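PDB 3K85: D-glycero-D-manno-heptose 1-phosphate kinase from Bacteroides thetaiotaomicron, which probably transfers a phosphate group from ATP to a heptose phosphate. Local coordinates for residues G76-S79 and L80-V84; S117-V120 and V121-K125; L143-E146 and I147-D151. One frame throughout, in Å; residues are numbered along the deposited sequence.

In the fold
All three contacts are local, each made within one stretch of chain, and they come in series. Contact 1 opens helix 79-91, contact 2 lies near the start of helix 115-131, and contact 3 forms the last turns of helix 137-151. Their centres are about 11 to 12 Å apart, and each touches the other two. Ile123 and Val120 of contact 2 pack on Ile81, Val84 and Leu80 of contact 1. Ile147 of contact 3 lies on Gly83 and Val84. Ser117 is probably hydrogen-bonded to Glu148, which ties contacts 2 and 3. The three helices thus pack against one another within the GHMP kinase N-terminal domain, with strands against contacts 1 and 2.

Contact 1: residues G76-S79 and L80-V84; sequences GEAS and LIKGV
This is a helix-start contact, in which Lys82 folds back over Ala78 and Glu77 where a loop enters helix 79-91. The loop follows strand 62-67. Ala78 is the N-cap residue, with a left-handed backbone (phi 55°) that turns the chain into the helix. It brings no side-chain oxygen to this position. Its carbonyl does take part: Lys82 N donates to Ala78 O at 3.0 Å, with a nearly straight N-H...O angle of 164°. Gly83 N bonds in turn to Ser79 O, at a distance that is short in the model. This is the first turn of a helix in the N-terminal domain of a GHMP kinase.

The side chain of Lys82 carries the rest of the contact. Its CG stands beside its own backbone N (chi1 -67°), and the chain is extended from there. That sends it back toward the loop, against the direction of the helix. Lys82 CG passes 3.0 Å from Ala78 O, and the lysine chain runs on beside the methyl of Ala78, the place of its end being less sure. The amine ends at the carbonyl of Glu77, though the modelled position of that oxygen is doubtful. Firmer partners of the amine are Asp75, in a salt bridge, and Tyr66, by a hydrogen bond. The carboxylate of Glu77 keeps its distance, with OE1 5.2 Å from Lys82 NZ. Ala78 CB and Ile81 CB meet more loosely, at 4.4 Å. Both of these side chains rest on Ile55 of strand 52-57, and Ile81 also touches Ile101 and Thr103 of strand 99-105.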
loop_
_atom_site.group_PDB
_atom_site.type_symbol
_atom_site.label_atom_id
_atom_site.label_comp_id
_atom_site.label_asym_id
_atom_site.label_seq_id
_atom_site.Cartn_x
_atom_site.Cartn_y
_atom_site.Cartn_z
ATOM N N GLY A 76 13.995 33.482 16.987
ATOM C CA GLY A 76 12.848 33.708 16.132
ATOM C C GLY A 76 13.422 33.629 14.734
ATOM O O GLY A 76 12.778 33.951 13.736
ATOM N N GLU A 77 14.671 33.184 14.683
ATOM C CA GLU A 77 15.392 33.037 13.436
ATOM C C GLU A 77 15.900 31.601 13.315
ATOM O O GLU A 77 16.583 31.090 14.212
ATOM C CB GLU A 77 16.561 34.016 13.399
ATOM C CG GLU A 77 16.150 35.450 13.671
ATOM C CD GLU A 77 17.246 36.447 13.335
ATOM O OE1 GLU A 77 18.397 36.252 13.793
ATOM O OE2 GLU A 77 16.948 37.428 12.615
ATOM N N ALA A 78 15.566 30.959 12.197
ATOM C CA ALA A 78 15.967 29.578 11.959
ATOM C C ALA A 78 15.475 28.737 13.131
ATOM O O ALA A 78 16.209 27.917 13.674
ATOM C CB ALA A 78 17.484 29.482 11.834
ATOM N N SER A 79 14.227 28.962 13.523
ATOM C CA SER A 79 13.636 28.228 14.635
ATOM C C SER A 79 13.651 26.723 14.359
ATOM O O SER A 79 14.110 25.930 15.192
ATOM C CB SER A 79 12.200 28.700 14.866
ATOM O OG SER A 79 12.159 30.064 15.258
ATOM N N LEU A 80 13.155 26.342 13.182
ATOM C CA LEU A 80 13.098 24.943 12.774
ATOM C C LEU A 80 14.428 24.222 12.942
ATOM O O LEU A 80 14.484 23.138 13.523
ATOM C CB LEU A 80 12.628 24.854 11.329
ATOM C CG LEU A 80 11.118 24.750 11.100
ATOM C CD1 LEU A 80 10.356 25.524 12.134
ATOM C CD2 LEU A 80 10.805 25.238 9.708
ATOM N N ILE A 81 15.499 24.819 12.435
ATOM C CA ILE A 81 16.826 24.226 12.552
ATOM C C ILE A 81 17.246 24.157 14.019
ATOM O O ILE A 81 17.764 23.141 14.496
ATOM C CB ILE A 81 17.864 25.057 11.790
ATOM C CG1 ILE A 81 17.635 24.909 10.286
ATOM C CG2 ILE A 81 19.273 24.644 12.189
ATOM C CD1 ILE A 81 18.624 25.693 9.454
ATOM N N LYS A 82 17.031 25.257 14.729
ATOM C CA LYS A 82 17.381 25.324 16.141
ATOM C C LYS A 82 16.564 24.306 16.945
ATOM O O LYS A 82 17.102 23.602 17.800
ATOM C CB LYS A 82 17.163 26.754 16.645
ATOM C CG LYS A 82 18.145 27.745 16.015
ATOM C CD LYS A 82 17.807 29.191 16.342
ATOM C CE LYS A 82 18.825 30.138 15.723
ATOM N NZ LYS A 82 18.464 31.558 15.969
ATOM N N GLY A 83 15.267 24.224 16.661
ATOM C CA GLY A 83 14.431 23.257 17.357
ATOM C C GLY A 83 14.943 21.824 17.179
ATOM O O GLY A 83 15.101 21.075 18.150
ATOM N N VAL A 84 15.219 21.441 15.936
ATOM C CA VAL A 84 15.706 20.101 15.664
ATOM C C VAL A 84 17.045 19.875 16.329
ATOM O O VAL A 84 17.236 18.889 17.038
ATOM C CB VAL A 84 15.851 19.850 14.156
ATOM C CG1 VAL A 84 16.388 18.447 13.917
ATOM C CG2 VAL A 84 14.502 20.029 13.469
#

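Contact 2: residues S117-V120 and V121-K125; sequences STMV and VCILK
The backbones of Ser117 to Val120 and Val121 to Leu124 are joined by four consecutive i to i+4 hydrogen bonds, all close to straight, as in a regular alpha-helix. Val121 N donates to Ser117 O at 3.0 Å, and Leu124 N to Val120 O at 2.8 Å. The bonds to Thr118 O and Met119 O complete the set.

The main side-chain meeting is between Met119, a selenomethionine, and Ile123 one turn later. The two chains cross obliquely. CG of Met119 sits anti to its backbone N (chi1 176°), and the chain then bends at chi2 and chi3. This bend lays the selenium against Ile123, with Met119 SE 3.8 Å from Ile123 CG1. Met119 CG is equally near the end of the isoleucine, 3.8 Å from Ile123 CD1. The same selenium approaches Cys122 CB at 4.4 Å. One turn along another side of the helix, Val120 CG1 meets Leu124 CD1 at 4.2 Å. Val121 touches backbone instead, its CG2 lying 3.1 Å from Ser117 O. The hydroxyls of Ser117 and Thr118 have partners elsewhere: Ser117 OG bonds to Glu148 OE1, and Thr118 OG1 is hydrogen-bonded to the carbonyl of Pro9, with that of Gly114 a second possible acceptor for its one proton.

Helix 115-131 follows the glycine- and serine-rich loop that in GHMP kinases typically binds the phosphates of ATP. It is buried on several sides. Thr118, Met119 and Cys122 pack on strand 39-47, and Thr118 and Cys122 also on strand 4-15. Val120, Ile123 and Leu124 lie against helix 79-91, while Ser117, Thr118 and Val121 touch helix 159-166.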
loop_
_atom_site.group_PDB
_atom_site.type_symbol
_atom_site.label_atom_id
_atom_site.label_comp_id
_atom_site.label_asym_id
_atom_site.label_seq_id
_atom_site.Cartn_x
_atom_site.Cartn_y
_atom_site.Cartn_z
ATOM N N SER A 117 6.327 21.315 8.310
ATOM C CA SER A 117 6.516 19.939 8.756
ATOM C C SER A 117 7.475 19.189 7.826
ATOM O O SER A 117 8.330 18.424 8.273
ATOM C CB SER A 117 5.164 19.236 8.810
ATOM O OG SER A 117 4.265 19.963 9.634
ATOM N N THR A 118 7.342 19.421 6.526
ATOM C CA THR A 118 8.214 18.761 5.572
ATOM C C THR A 118 9.655 19.130 5.865
ATOM O O THR A 118 10.528 18.249 5.891
ATOM C CB THR A 118 7.852 19.149 4.132
ATOM O OG1 THR A 118 6.631 18.500 3.767
ATOM C CG2 THR A 118 8.945 18.740 3.166
HETATM N N MSE A 119 9.908 20.415 6.119
HETATM C CA MSE A 119 11.272 20.868 6.408
HETATM C C MSE A 119 11.842 20.301 7.706
HETATM O O MSE A 119 13.036 19.961 7.773
HETATM C CB MSE A 119 11.348 22.399 6.437
HETATM C CG MSE A 119 12.731 22.936 6.831
HETATM SE SE MSE A 119 14.200 22.346 5.676
HETATM C CE MSE A 119 13.679 23.364 4.101
ATOM N N VAL A 120 11.008 20.217 8.743
ATOM C CA VAL A 120 11.448 19.652 10.024
ATOM C C VAL A 120 11.860 18.188 9.784
ATOM O O VAL A 120 12.907 17.740 10.255
ATOM C CB VAL A 120 10.312 19.694 11.086
ATOM C CG1 VAL A 120 10.706 18.869 12.312
ATOM C CG2 VAL A 120 10.033 21.134 11.496
ATOM N N VAL A 121 11.047 17.451 9.033
ATOM C CA VAL A 121 11.372 16.061 8.725
ATOM C C VAL A 121 12.696 16.009 7.969
ATOM O O VAL A 121 13.590 15.242 8.308
ATOM C CB VAL A 121 10.269 15.395 7.853
ATOM C CG1 VAL A 121 10.694 13.960 7.443
ATOM C CG2 VAL A 121 8.945 15.376 8.629
ATOM N N CYS A 122 12.822 16.843 6.946
ATOM C CA CYS A 122 14.044 16.891 6.159
ATOM C C CYS A 122 15.253 17.145 7.054
ATOM O O CYS A 122 16.252 16.435 6.983
ATOM C CB CYS A 122 13.940 17.995 5.093
ATOM S SG CYS A 122 15.400 18.104 4.054
ATOM N N ILE A 123 15.165 18.163 7.904
ATOM C CA ILE A 123 16.276 18.468 8.799
ATOM C C ILE A 123 16.571 17.267 9.689
ATOM O O ILE A 123 17.736 16.898 9.879
ATOM C CB ILE A 123 15.972 19.703 9.670
ATOM C CG1 ILE A 123 15.778 20.929 8.774
ATOM C CG2 ILE A 123 17.102 19.937 10.649
ATOM C CD1 ILE A 123 15.326 22.157 9.528
ATOM N N LEU A 124 15.520 16.654 10.229
ATOM C CA LEU A 124 15.686 15.473 11.079
ATOM C C LEU A 124 16.430 14.382 10.319
ATOM O O LEU A 124 17.363 13.753 10.835
ATOM C CB LEU A 124 14.321 14.947 11.526
ATOM C CG LEU A 124 13.896 15.439 12.910
ATOM C CD1 LEU A 124 12.440 15.105 13.174
ATOM C CD2 LEU A 124 14.798 14.797 13.954
ATOM N N LYS A 125 16.014 14.162 9.077
ATOM C CA LYS A 125 16.646 13.155 8.252
ATOM C C LYS A 125 18.132 13.436 8.075
ATOM O O LYS A 125 18.951 12.507 8.102
ATOM C CB LYS A 125 15.950 13.060 6.895
ATOM C CG LYS A 125 15.079 11.820 6.745
ATOM C CD LYS A 125 15.925 10.557 6.928
ATOM C CE LYS A 125 15.157 9.300 6.570
ATOM N NZ LYS A 125 13.842 9.269 7.264
#

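Contact 3: residues L143-E146 and I147-D151; sequences LAYE and IERKD
Tyr145 and Arg149, one helical turn apart, cross at about a right angle. Arg149 CG lies over one face of the phenol ring, 3.5 Å from the centroid of the Tyr145 ring and 22° off its normal. This is a CH-pi contact, displaced toward the CE1 side. The guanidinium does not stack on the ring. Its plane is turned 73° from the ring plane, and its edge faces the rim, with Arg149 NH1 3.3 Å from Tyr145 CE1. The tyrosine gets there because CG is anti to the backbone N (chi1 179°), which swings the ring alongside the following turn. With an alanine here, the CG methylene of Arg149 would probably lose the face it rests on, and the guanidinium would be freer to turn.

These residues belong to the last turns of helix 137-151, in the N-terminal domain of the GHMP fold. The helix closes with a wider pi-type turn. Glu146 O accepts two backbone bonds there, from Lys150 N at 3.1 Å and Asp151 N at 3.2 Å. Lys150 N comes from above the carbonyl plane, whereas Asp151 N approaches almost head-on.

Elsewhere on the helix, Leu143 and Ile147 pack together, Leu143 CG lying 4.1 Å from Ile147 CD1. Both also touch Arg87 of helix 79-91. The acidic ends point to outside partners: Glu146 forms a salt bridge with Arg87, Asp151 one with Arg90, and Glu148 OE2 is hydrogen-bonded to Ser116 OG.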
loop_
_atom_site.group_PDB
_atom_site.type_symbol
_atom_site.label_atom_id
_atom_site.label_comp_id
_atom_site.label_asym_id
_atom_site.label_seq_id
_atom_site.Cartn_x
_atom_site.Cartn_y
_atom_site.Cartn_z
ATOM N N LEU A 143 8.533 12.497 16.372
ATOM C CA LEU A 143 9.499 13.449 16.894
ATOM C C LEU A 143 9.330 14.810 16.222
ATOM O O LEU A 143 9.517 15.849 16.855
ATOM C CB LEU A 143 10.925 12.951 16.676
ATOM C CG LEU A 143 12.008 13.923 17.149
ATOM C CD1 LEU A 143 11.781 14.310 18.618
ATOM C CD2 LEU A 143 13.358 13.270 16.978
ATOM N N ALA A 144 8.971 14.793 14.941
ATOM C CA ALA A 144 8.785 16.021 14.182
ATOM C C ALA A 144 7.563 16.775 14.684
ATOM O O ALA A 144 7.582 18.002 14.795
ATOM C CB ALA A 144 8.637 15.706 12.689
ATOM N N TYR A 145 6.497 16.035 14.975
ATOM C CA TYR A 145 5.267 16.630 15.472
ATOM C C TYR A 145 5.541 17.249 16.833
ATOM O O TYR A 145 5.021 18.316 17.156
ATOM C CB TYR A 145 4.183 15.569 15.626
ATOM C CG TYR A 145 2.870 16.097 16.157
ATOM C CD1 TYR A 145 1.971 16.757 15.321
ATOM C CD2 TYR A 145 2.516 15.919 17.497
ATOM C CE1 TYR A 145 0.741 17.224 15.801
ATOM C CE2 TYR A 145 1.293 16.383 17.995
ATOM C CZ TYR A 145 0.406 17.032 17.141
ATOM O OH TYR A 145 -0.816 17.471 17.619
ATOM N N GLU A 146 6.361 16.573 17.629
ATOM C CA GLU A 146 6.673 17.073 18.954
ATOM C C GLU A 146 7.559 18.313 18.954
ATOM O O GLU A 146 7.346 19.220 19.764
ATOM C CB GLU A 146 7.290 15.963 19.806
ATOM C CG GLU A 146 6.224 15.119 20.492
ATOM C CD GLU A 146 6.797 13.977 21.296
ATOM O OE1 GLU A 146 7.749 14.213 22.071
ATOM O OE2 GLU A 146 6.283 12.844 21.161
ATOM N N ILE A 147 8.536 18.371 18.051
ATOM C CA ILE A 147 9.413 19.532 17.985
ATOM C C ILE A 147 8.628 20.749 17.531
ATOM O O ILE A 147 8.708 21.821 18.127
ATOM C CB ILE A 147 10.557 19.335 16.985
ATOM C CG1 ILE A 147 11.534 18.286 17.494
ATOM C CG2 ILE A 147 11.285 20.653 16.764
ATOM C CD1 ILE A 147 12.566 17.889 16.447
ATOM N N GLU A 148 7.857 20.570 16.468
ATOM C CA GLU A 148 7.079 21.654 15.895
ATOM C C GLU A 148 5.901 22.104 16.755
ATOM O O GLU A 148 5.769 23.281 17.073
ATOM C CB GLU A 148 6.605 21.228 14.503
ATOM C CG GLU A 148 5.613 22.150 13.811
ATOM C CD GLU A 148 5.449 21.801 12.330
ATOM O OE1 GLU A 148 5.616 20.607 11.978
ATOM O OE2 GLU A 148 5.143 22.712 11.525
ATOM N N ARG A 149 5.059 21.156 17.138
ATOM C CA ARG A 149 3.871 21.448 17.925
ATOM C C ARG A 149 4.081 21.826 19.395
ATOM O O ARG A 149 3.393 22.713 19.896
ATOM C CB ARG A 149 2.906 20.265 17.810
ATOM C CG ARG A 149 2.435 20.012 16.374
ATOM C CD ARG A 149 1.376 21.031 15.960
ATOM N NE ARG A 149 1.584 21.585 14.620
ATOM C CZ ARG A 149 1.547 20.883 13.492
ATOM N NH1 ARG A 149 1.315 19.582 13.524
ATOM N NH2 ARG A 149 1.722 21.488 12.324
ATOM N N LYS A 150 5.013 21.169 20.084
ATOM C CA LYS A 150 5.268 21.473 21.491
ATOM C C LYS A 150 6.454 22.432 21.645
ATOM O O LYS A 150 6.274 23.602 21.986
ATOM C CB LYS A 150 5.561 20.194 22.296
ATOM C CG LYS A 150 4.617 19.000 22.067
ATOM C CD LYS A 150 3.140 19.280 22.376
ATOM C CE LYS A 150 2.314 17.996 22.204
ATOM N NZ LYS A 150 0.826 18.149 22.324
ATOM N N ASP A 151 7.660 21.927 21.390
ATOM C CA ASP A 151 8.893 22.707 21.498
ATOM C C ASP A 151 8.858 24.106 20.891
ATOM O O ASP A 151 9.510 25.021 21.395
ATOM C CB ASP A 151 10.043 21.934 20.871
ATOM C CG ASP A 151 10.466 20.755 21.704
ATOM O OD1 ASP A 151 9.617 20.237 22.463
ATOM O OD2 ASP A 151 11.642 20.341 21.594
#